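Local coordinates for Lmo0131 protein (Listeria monocytogenes, PDB 4Q6J) that is of unestablished function but, as an EAL-domain protein with a TIM-barrel fold, may act as a cyclic-guanylate-specific phosphodiesterase, at residues E123-R129 against V150-D156; L142-K146 against L170-I174. One frame throughout, in Å; residues are numbered along the deposited sequence.

Interaction 1: E123-R129 against V150-D156. With EDO (1,2-ethanediol), chain Q; EDO (1,2-ethanediol), chain N.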
ATOM      1  N   GLU B 123      25.848  -9.520   8.354  1.00 12.80           N
ATOM      2  CA  GLU B 123      25.122  -8.345   7.897  1.00 10.12           C
ATOM      3  C   GLU B 123      23.608  -8.631   7.987  1.00 12.15           C
ATOM      4  O   GLU B 123      23.133  -9.625   7.464  1.00 12.44           O
ATOM      5  CB  GLU B 123      25.536  -8.028   6.459  1.00 10.14           C
ATOM      6  CG  GLU B 123      24.672  -7.014   5.768  1.00 14.51           C
ATOM      7  CD  GLU B 123      25.174  -6.737   4.333  1.00 16.76           C
ATOM      8  OE1 GLU B 123      26.402  -6.618   4.170  1.00 16.71           O
ATOM      9  OE2 GLU B 123      24.367  -6.661   3.377  1.00 13.81           O
ATOM     10  N   ILE B 124      22.886  -7.778   8.704  1.00 11.25           N
ATOM     11  CA  ILE B 124      21.430  -7.797   8.675  1.00 12.15           C
ATOM     12  C   ILE B 124      20.995  -6.908   7.539  1.00 10.20           C
ATOM     13  O   ILE B 124      21.287  -5.725   7.540  1.00 11.92           O
ATOM     14  CB  ILE B 124      20.819  -7.257   9.972  1.00 12.17           C
ATOM     15  CG1 ILE B 124      21.066  -8.228  11.132  1.00 17.79           C
ATOM     16  CG2 ILE B 124      19.328  -6.983   9.806  1.00 12.95           C
ATOM     17  CD1 ILE B 124      20.584  -7.715  12.474  1.00 15.17           C
ATOM     18  N   GLU B 125      20.320  -7.505   6.561  1.00 12.09           N
ATOM     19  CA  GLU B 125      19.802  -6.785   5.415  1.00 10.78           C
ATOM     20  C   GLU B 125      18.300  -6.572   5.585  1.00 13.75           C
ATOM     21  O   GLU B 125      17.522  -7.519   5.610  1.00 17.10           O
ATOM     22  CB  GLU B 125      20.092  -7.528   4.117  1.00 12.57           C
ATOM     23  CG  GLU B 125      19.321  -6.927   2.975  1.00 13.14           C
ATOM     24  CD  GLU B 125      19.629  -7.546   1.638  1.00 15.16           C
ATOM     25  OE1 GLU B 125      20.617  -8.269   1.510  1.00 13.89           O
ATOM     26  OE2 GLU B 125      18.871  -7.297   0.684  1.00 25.45           O
ATOM     27  N   ILE B 126      17.899  -5.322   5.732  1.00 13.05           N
ATOM     28  CA  ILE B 126      16.519  -4.979   6.034  1.00 13.30           C
ATOM     29  C   ILE B 126      15.709  -5.046   4.745  1.00 15.32           C
ATOM     30  O   ILE B 126      16.061  -4.400   3.752  1.00 15.65           O
ATOM     31  CB  ILE B 126      16.402  -3.563   6.689  1.00 13.28           C
ATOM     32  CG1 ILE B 126      17.323  -3.453   7.905  1.00  9.71           C
ATOM     33  CG2 ILE B 126      14.945  -3.231   7.039  1.00 13.40           C
ATOM     34  CD1 ILE B 126      17.512  -2.059   8.376  1.00 15.66           C
ATOM     35  N   ILE B 127      14.653  -5.850   4.755  1.00 13.04           N
ATOM     36  CA  ILE B 127      13.801  -6.026   3.592  1.00 13.90           C
ATOM     37  C   ILE B 127      12.343  -5.632   3.910  1.00 19.65           C
ATOM     38  O   ILE B 127      12.059  -5.162   5.017  1.00 18.62           O
ATOM     39  CB  ILE B 127      13.904  -7.469   2.988  1.00 11.47           C
ATOM     40  CG1 ILE B 127      13.336  -8.533   3.928  1.00 11.38           C
ATOM     41  CG2 ILE B 127      15.308  -7.772   2.598  1.00 13.71           C
ATOM     42  CD1 ILE B 127      12.962  -9.787   3.212  1.00 12.25           C
ATOM     43  N   GLU B 128      11.438  -5.784   2.940  1.00 17.95           N
ATOM     44  CA  GLU B 128      10.013  -5.527   3.150  1.00 17.01           C
ATOM     45  C   GLU B 128       9.753  -4.207   3.867  1.00 21.91           C
ATOM     46  O   GLU B 128       8.979  -4.135   4.810  1.00 24.58           O
ATOM     47  CB  GLU B 128       9.361  -6.722   3.858  1.00 15.95           C
ATOM     48  CG  GLU B 128       9.475  -7.956   2.980  1.00 20.37           C
ATOM     49  CD  GLU B 128       8.970  -9.253   3.603  1.00 27.32           C
ATOM     50  OE1 GLU B 128       8.345  -9.209   4.665  1.00 36.87           O
ATOM     51  OE2 GLU B 128       9.197 -10.338   3.021  1.00 35.93           O
ATOM     52  N   ARG B 129      10.412  -3.157   3.410  1.00 15.63           N
ATOM     53  CA  ARG B 129      10.371  -1.921   4.130  1.00 18.53           C
ATOM     54  C   ARG B 129       9.075  -1.179   3.814  1.00 22.49           C
ATOM     55  O   ARG B 129       8.638  -1.199   2.679  1.00 18.45           O
ATOM     56  CB  ARG B 129      11.598  -1.108   3.739  1.00 18.26           C
ATOM     57  CG  ARG B 129      12.905  -1.889   3.858  1.00 15.30           C
ATOM     58  CD  ARG B 129      14.160  -1.023   3.565  1.00 22.99           C
ATOM     59  NE  ARG B 129      14.274  -0.660   2.158  1.00 26.60           N
ATOM     60  CZ  ARG B 129      13.743   0.439   1.628  1.00 25.86           C
ATOM     61  NH1 ARG B 129      13.871   0.702   0.337  1.00 30.14           N
ATOM     62  NH2 ARG B 129      13.091   1.280   2.399  1.00 22.65           N
ATOM     63  N   VAL B 150      28.148  -6.477  14.350  1.00 13.16           N
ATOM     64  CA  VAL B 150      27.273  -6.765  13.207  1.00 13.48           C
ATOM     65  C   VAL B 150      27.010  -5.539  12.330  1.00 14.56           C
ATOM     66  O   VAL B 150      26.806  -4.419  12.833  1.00 14.83           O
ATOM     67  CB  VAL B 150      25.931  -7.337  13.738  1.00 11.96           C
ATOM     68  CG1 VAL B 150      24.904  -7.597  12.621  1.00 14.11           C
ATOM     69  CG2 VAL B 150      26.193  -8.604  14.499  1.00 15.85           C
ATOM     70  N   LYS B 151      27.013  -5.761  11.019  1.00 11.06           N
ATOM     71  CA  LYS B 151      26.676  -4.703  10.053  1.00 17.39           C
ATOM     72  C   LYS B 151      25.186  -4.703   9.659  1.00 11.94           C
ATOM     73  O   LYS B 151      24.480  -5.702   9.841  1.00 11.73           O
ATOM     74  CB  LYS B 151      27.560  -4.823   8.821  1.00 12.31           C
ATOM     75  CG  LYS B 151      28.993  -4.803   9.154  1.00 12.53           C
ATOM     76  CD  LYS B 151      29.451  -3.395   9.401  1.00 19.51           C
ATOM     77  CE  LYS B 151      30.962  -3.327   9.658  1.00 29.15           C
ATOM     78  NZ  LYS B 151      31.463  -1.909   9.797  1.00 37.95           N
ATOM     79  N   VAL B 152      24.729  -3.569   9.138  1.00 10.95           N
ATOM     80  CA  VAL B 152      23.328  -3.373   8.762  1.00 14.07           C
ATOM     81  C   VAL B 152      23.194  -2.765   7.358  1.00 14.36           C
ATOM     82  O   VAL B 152      23.775  -1.729   7.056  1.00 11.47           O
ATOM     83  CB  VAL B 152      22.614  -2.453   9.773  1.00 12.56           C
ATOM     84  CG1 VAL B 152      21.208  -2.089   9.278  1.00 12.99           C
ATOM     85  CG2 VAL B 152      22.549  -3.127  11.133  1.00 11.53           C
ATOM     86  N   SER B 153      22.459  -3.441   6.486  1.00 10.96           N
ATOM     87  CA  SER B 153      22.205  -2.902   5.166  1.00 11.49           C
ATOM     88  C   SER B 153      20.711  -2.776   4.927  1.00  9.55           C
ATOM     89  O   SER B 153      19.920  -3.225   5.723  1.00 12.24           O
ATOM     90  CB  SER B 153      22.832  -3.783   4.091  1.00 16.83           C
ATOM     91  OG  SER B 153      22.288  -5.064   4.131  1.00 12.98           O
HETATM   92  N   MSE B 154      20.325  -2.164   3.813  1.00 11.76           N
HETATM   93  CA  MSE B 154      18.912  -2.052   3.455  1.00 12.24           C
HETATM   94  C   MSE B 154      18.792  -2.328   1.976  1.00 10.03           C
HETATM   95  O   MSE B 154      19.630  -1.909   1.186  1.00 11.85           O
HETATM   96  CB  MSE B 154      18.352  -0.658   3.811  1.00 13.97           C
HETATM   97  CG  MSE B 154      19.000   0.480   3.075  1.00 15.87           C
HETATM   98 SE   MSE B 154      18.324   2.279   3.511  0.73 23.81          SE
HETATM   99  CE  MSE B 154      16.538   2.089   2.655  1.00 16.93           C
ATOM    100  N   ASP B 155      17.746  -3.042   1.599  1.00 13.09           N
ATOM    101  CA  ASP B 155      17.556  -3.413   0.197  1.00 14.87           C
ATOM    102  C   ASP B 155      16.755  -2.365  -0.581  1.00 17.46           C
ATOM    103  O   ASP B 155      16.259  -1.400   0.004  1.00 17.29           O
ATOM    104  CB  ASP B 155      16.859  -4.766   0.107  1.00 11.98           C
ATOM    105  CG  ASP B 155      15.366  -4.655   0.259  1.00 17.38           C
ATOM    106  OD1 ASP B 155      14.902  -3.653   0.853  1.00 25.26           O
ATOM    107  OD2 ASP B 155      14.645  -5.571  -0.215  1.00 21.86           O
ATOM    108  N   ASP B 156      16.623  -2.581  -1.890  1.00 20.12           N
ATOM    109  CA  ASP B 156      15.621  -1.887  -2.719  1.00 17.84           C
ATOM    110  C   ASP B 156      15.731  -0.375  -2.634  1.00 15.59           C
ATOM    111  O   ASP B 156      14.719   0.299  -2.645  1.00 15.38           O
ATOM    112  CB  ASP B 156      14.190  -2.268  -2.267  1.00 24.96           C
ATOM    113  CG  ASP B 156      13.683  -3.601  -2.852  1.00 32.69           C
ATOM    114  OD1 ASP B 156      14.476  -4.401  -3.387  1.00 40.60           O
ATOM    115  OD2 ASP B 156      12.458  -3.845  -2.764  1.00 33.36           O
TER
HETATM  116  C1  EDO Q 306      11.458  -8.789  -0.668  1.00 35.58           C
HETATM  117  O1  EDO Q 306      12.891  -8.847  -0.661  1.00 42.83           O
HETATM  118  C2  EDO Q 306      10.980  -7.504  -1.327  1.00 36.64           C
HETATM  119  O2  EDO Q 306      11.339  -6.396  -0.508  1.00 36.03           O
HETATM  120  C1  EDO N 303      28.431  -5.104   1.641  1.00 29.97           C
HETATM  121  O1  EDO N 303      27.183  -5.794   1.811  1.00 23.39           O
HETATM  122  C2  EDO N 303      29.538  -6.062   1.237  1.00 33.55           C
HETATM  123  O2  EDO N 303      29.315  -6.550  -0.090  1.00 52.23           O
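E123 meets S153 through its side chain, although its backbone pairs with K151, across two adjacent parallel strands of the EAL-domain TIM barrel, 123-127 and 151-154, whose directions differ by only 24°. Its extended side chain, with CG anti to the backbone N (chi1 168°), brings OE2 within 2.7 Å of S153 OG. The serine hydroxyl donates this bond from above the carboxylate plane, and E123 OE1 accepts one from an ethanediol, probably a crystallisation additive. The backbone ladder begins at I124, whose N bonds to K151 O at 2.9 Å and whose O receives S153 N at 2.8 Å. E125 lies on the same sheet face as E123, its CB 3.3 Å from S153 OG. I126 projects from the opposite face, where its CD1 packs 3.8 Å from V152 CG1, while its N and O bond to S153 O and D155 N. Beyond the strand, R129 reaches back: its NE (3.0 Å) and NH1 (3.2 Å) both donate to D155 O, a side-on grip on a single oxygen; NE also makes a weak salt bridge to D155 OD1. Y161 O and S163 OG hold NH2 and NH1 from outside. Over the centre of the R129 guanidinium lies the methyl CE of selenomethionine M154, 3.4 Å above the plane.

Interaction 2: L142-K146 against L170-I174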
ATOM      1  N   LEU B 142      18.517  -2.336  16.238  1.00 15.88           N
ATOM      2  CA  LEU B 142      19.696  -2.414  15.411  1.00 13.34           C
ATOM      3  C   LEU B 142      20.916  -2.012  16.205  1.00 12.45           C
ATOM      4  O   LEU B 142      21.908  -2.721  16.189  1.00 17.66           O
ATOM      5  CB  LEU B 142      19.530  -1.528  14.184  1.00 12.44           C
ATOM      6  CG  LEU B 142      18.456  -2.072  13.250  1.00 14.79           C
ATOM      7  CD1 LEU B 142      18.083  -1.072  12.204  1.00 14.18           C
ATOM      8  CD2 LEU B 142      18.947  -3.352  12.628  1.00 16.02           C
ATOM      9  N   ARG B 143      20.849  -0.886  16.892  1.00 14.04           N
ATOM     10  CA  ARG B 143      22.015  -0.370  17.608  1.00 15.19           C
ATOM     11  C   ARG B 143      22.567  -1.406  18.575  1.00 14.73           C
ATOM     12  O   ARG B 143      23.781  -1.504  18.727  1.00 16.28           O
ATOM     13  CB  ARG B 143      21.719   0.940  18.359  1.00 13.51           C
ATOM     14  CG  ARG B 143      21.404   2.195  17.505  1.00 28.24           C
ATOM     15  CD  ARG B 143      21.602   3.482  18.344  1.00 33.71           C
ATOM     16  NE  ARG B 143      20.772   4.642  17.980  1.00 40.15           N
ATOM     17  CZ  ARG B 143      21.071   5.551  17.047  1.00 41.13           C
ATOM     18  NH1 ARG B 143      20.250   6.569  16.830  1.00 52.09           N
ATOM     19  NH2 ARG B 143      22.173   5.438  16.318  1.00 33.75           N
ATOM     20  N   LYS B 144      21.690  -2.199  19.190  1.00 16.84           N
ATOM     21  CA  LYS B 144      22.113  -3.232  20.139  1.00 15.61           C
ATOM     22  C   LYS B 144      22.840  -4.363  19.481  1.00 15.72           C
ATOM     23  O   LYS B 144      23.766  -4.934  20.055  1.00 17.78           O
ATOM     24  CB  LYS B 144      20.937  -3.829  20.874  1.00 17.35           C
ATOM     25  CG  LYS B 144      20.425  -2.936  21.951  1.00 24.96           C
ATOM     26  CD  LYS B 144      19.090  -3.414  22.454  1.00 42.67           C
ATOM     27  CE  LYS B 144      18.465  -2.361  23.350  1.00 38.25           C
ATOM     28  NZ  LYS B 144      17.287  -2.888  24.050  1.00 36.75           N
ATOM     29  N   ILE B 145      22.413  -4.722  18.282  0.55 13.26           N
ATOM     30  CA  ILE B 145      23.103  -5.782  17.578  0.55 12.32           C
ATOM     31  C   ILE B 145      24.396  -5.216  16.979  0.55 13.42           C
ATOM     32  O   ILE B 145      25.421  -5.889  16.953  0.55 12.23           O
ATOM     33  CB  ILE B 145      22.209  -6.469  16.529  0.55 14.56           C
ATOM     34  CG1 ILE B 145      21.049  -7.182  17.225  0.55 12.67           C
ATOM     35  CG2 ILE B 145      22.985  -7.502  15.749  0.55 18.31           C
ATOM     36  CD1 ILE B 145      20.294  -8.113  16.344  0.55 10.33           C
ATOM     37  N   LYS B 146      24.356  -3.962  16.540  1.00 16.18           N
ATOM     38  CA  LYS B 146      25.562  -3.294  16.053  1.00 13.99           C
ATOM     39  C   LYS B 146      26.628  -3.213  17.155  1.00 11.16           C
ATOM     40  O   LYS B 146      27.813  -3.217  16.866  1.00 14.44           O
ATOM     41  CB  LYS B 146      25.250  -1.902  15.514  1.00 12.45           C
ATOM     42  CG  LYS B 146      24.439  -1.926  14.215  1.00 17.11           C
ATOM     43  CD  LYS B 146      24.423  -0.598  13.497  1.00 14.14           C
ATOM     44  CE  LYS B 146      25.765  -0.356  12.814  1.00 16.30           C
ATOM     45  NZ  LYS B 146      25.725   0.783  11.868  1.00 14.37           N
ATOM     46  N   LEU B 170      17.846   5.164  10.607  1.00 16.20           N
ATOM     47  CA  LEU B 170      18.382   3.873  11.033  1.00 13.54           C
ATOM     48  C   LEU B 170      19.914   3.871  10.920  1.00 24.02           C
ATOM     49  O   LEU B 170      20.477   4.697  10.203  1.00 26.15           O
ATOM     50  CB  LEU B 170      17.766   2.749  10.203  1.00 15.30           C
ATOM     51  CG  LEU B 170      16.272   2.563  10.426  1.00 17.69           C
ATOM     52  CD1 LEU B 170      15.817   1.431   9.573  1.00 16.48           C
ATOM     53  CD2 LEU B 170      16.034   2.288  11.876  1.00 13.17           C
ATOM     54  N   PRO B 171      20.596   2.963  11.635  1.00 14.20           N
ATOM     55  CA  PRO B 171      22.063   2.997  11.618  1.00 15.58           C
ATOM     56  C   PRO B 171      22.667   2.146  10.478  1.00 12.58           C
ATOM     57  O   PRO B 171      23.400   1.204  10.680  1.00 15.27           O
ATOM     58  CB  PRO B 171      22.424   2.460  13.001  1.00 14.00           C
ATOM     59  CG  PRO B 171      21.404   1.460  13.246  1.00 14.32           C
ATOM     60  CD  PRO B 171      20.102   2.024  12.652  1.00 12.68           C
ATOM     61  N   ILE B 172      22.356   2.549   9.256  1.00 13.45           N
ATOM     62  CA  ILE B 172      22.705   1.812   8.056  1.00 10.37           C
ATOM     63  C   ILE B 172      24.199   1.914   7.700  1.00 12.70           C
ATOM     64  O   ILE B 172      24.776   2.999   7.718  1.00 13.15           O
ATOM     65  CB  ILE B 172      21.853   2.315   6.862  1.00 14.00           C
ATOM     66  CG1 ILE B 172      20.365   2.339   7.210  1.00 12.38           C
ATOM     67  CG2 ILE B 172      22.089   1.468   5.654  1.00 18.48           C
ATOM     68  CD1 ILE B 172      19.870   1.045   7.728  1.00 15.07           C
ATOM     69  N   ASP B 173      24.815   0.765   7.397  1.00 14.60           N
ATOM     70  CA  ASP B 173      26.203   0.677   6.928  1.00 12.79           C
ATOM     71  C   ASP B 173      26.281   0.528   5.399  1.00 12.86           C
ATOM     72  O   ASP B 173      27.190   1.045   4.763  1.00 14.06           O
ATOM     73  CB  ASP B 173      26.918  -0.545   7.524  1.00 12.61           C
ATOM     74  CG  ASP B 173      27.016  -0.505   9.030  1.00 14.55           C
ATOM     75  OD1 ASP B 173      27.625   0.445   9.557  1.00 17.16           O
ATOM     76  OD2 ASP B 173      26.505  -1.429   9.680  1.00 16.02           O
ATOM     77  N   ILE B 174      25.353  -0.218   4.817  1.00 12.69           N
ATOM     78  CA  ILE B 174      25.415  -0.541   3.395  1.00 12.87           C
ATOM     79  C   ILE B 174      24.057  -0.310   2.726  1.00 11.74           C
ATOM     80  O   ILE B 174      23.016  -0.753   3.207  1.00 10.53           O
ATOM     81  CB  ILE B 174      25.867  -2.008   3.166  1.00 16.20           C
ATOM     82  CG1 ILE B 174      27.312  -2.220   3.618  1.00 16.86           C
ATOM     83  CG2 ILE B 174      25.695  -2.423   1.721  1.00 12.38           C
ATOM     84  CD1 ILE B 174      27.442  -3.376   4.557  1.00 27.32           C
TER
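The bend that brings K146 to P171 and D173 lies at chi3 (75°); the torsions on either side are close to extended, so the lysine runs out across the proline and then turns its ammonium group into the loop. There NZ donates to P171 O at 2.6 Å, meeting that oxygen from above the carbonyl plane (36° out of it). The same nitrogen forms a salt bridge with D173, whose OD1 lies 3.0 Å from NZ and is likewise approached from above the carboxylate plane; a second bond, from NZ to D173 OD2, is weak. One charged group therefore ties together two residues of the loop. D173 OD2 also accepts from V152 N, which fixes the carboxylate against the neighbouring strand as well as against the lysine. In the TIM barrel these residues connect the C-terminal part of helix 136-146 with the loop between helix 163-169 and strand 174-177. The contact thus sits where the chain enters a barrel strand, at the end away from the strands' C-terminal tips, where TIM barrels carry their active sites. P171 is the centre of an inverse gamma turn, closed by a weak bond from I172 N to L170 O. Its ring meets two side chains one helical turn apart: CG is 3.6 Å from L142 CB and 3.7 Å from K146 CD. L142 also sends CD1 past the ring, 3.7 Å from P171 CD, on to the branch end of L170, where it meets CD2 at 3.9 Å. On the helix's more exposed flank R143 adds a looser touch through its CG, 4.3 Å from P171 CG, while its NH1 makes a salt bridge to D139 OD2.

Strand 151-154 joins the two contacts, whose centres lie about 9 Å apart: it pairs with strand 123-127 in interaction 1 and, on its other edge, with D173 and I174 of interaction 2, where V152 O lies 2.7 Å from D173 N in a probable hydrogen bond. Helix 136-146 is the crossover between the two strands of interaction 1; its L142 packs on I126 and V152, and its K146 on V152. Interaction 1 is largely buried, and regular backbone bonding dominates it, with arginine-to-carbonyl bonds at one end. Interaction 2, partly buried on the barrel's outer layer, has no backbone pairing between its segments; proline packing and a lysine salt bridge take that place.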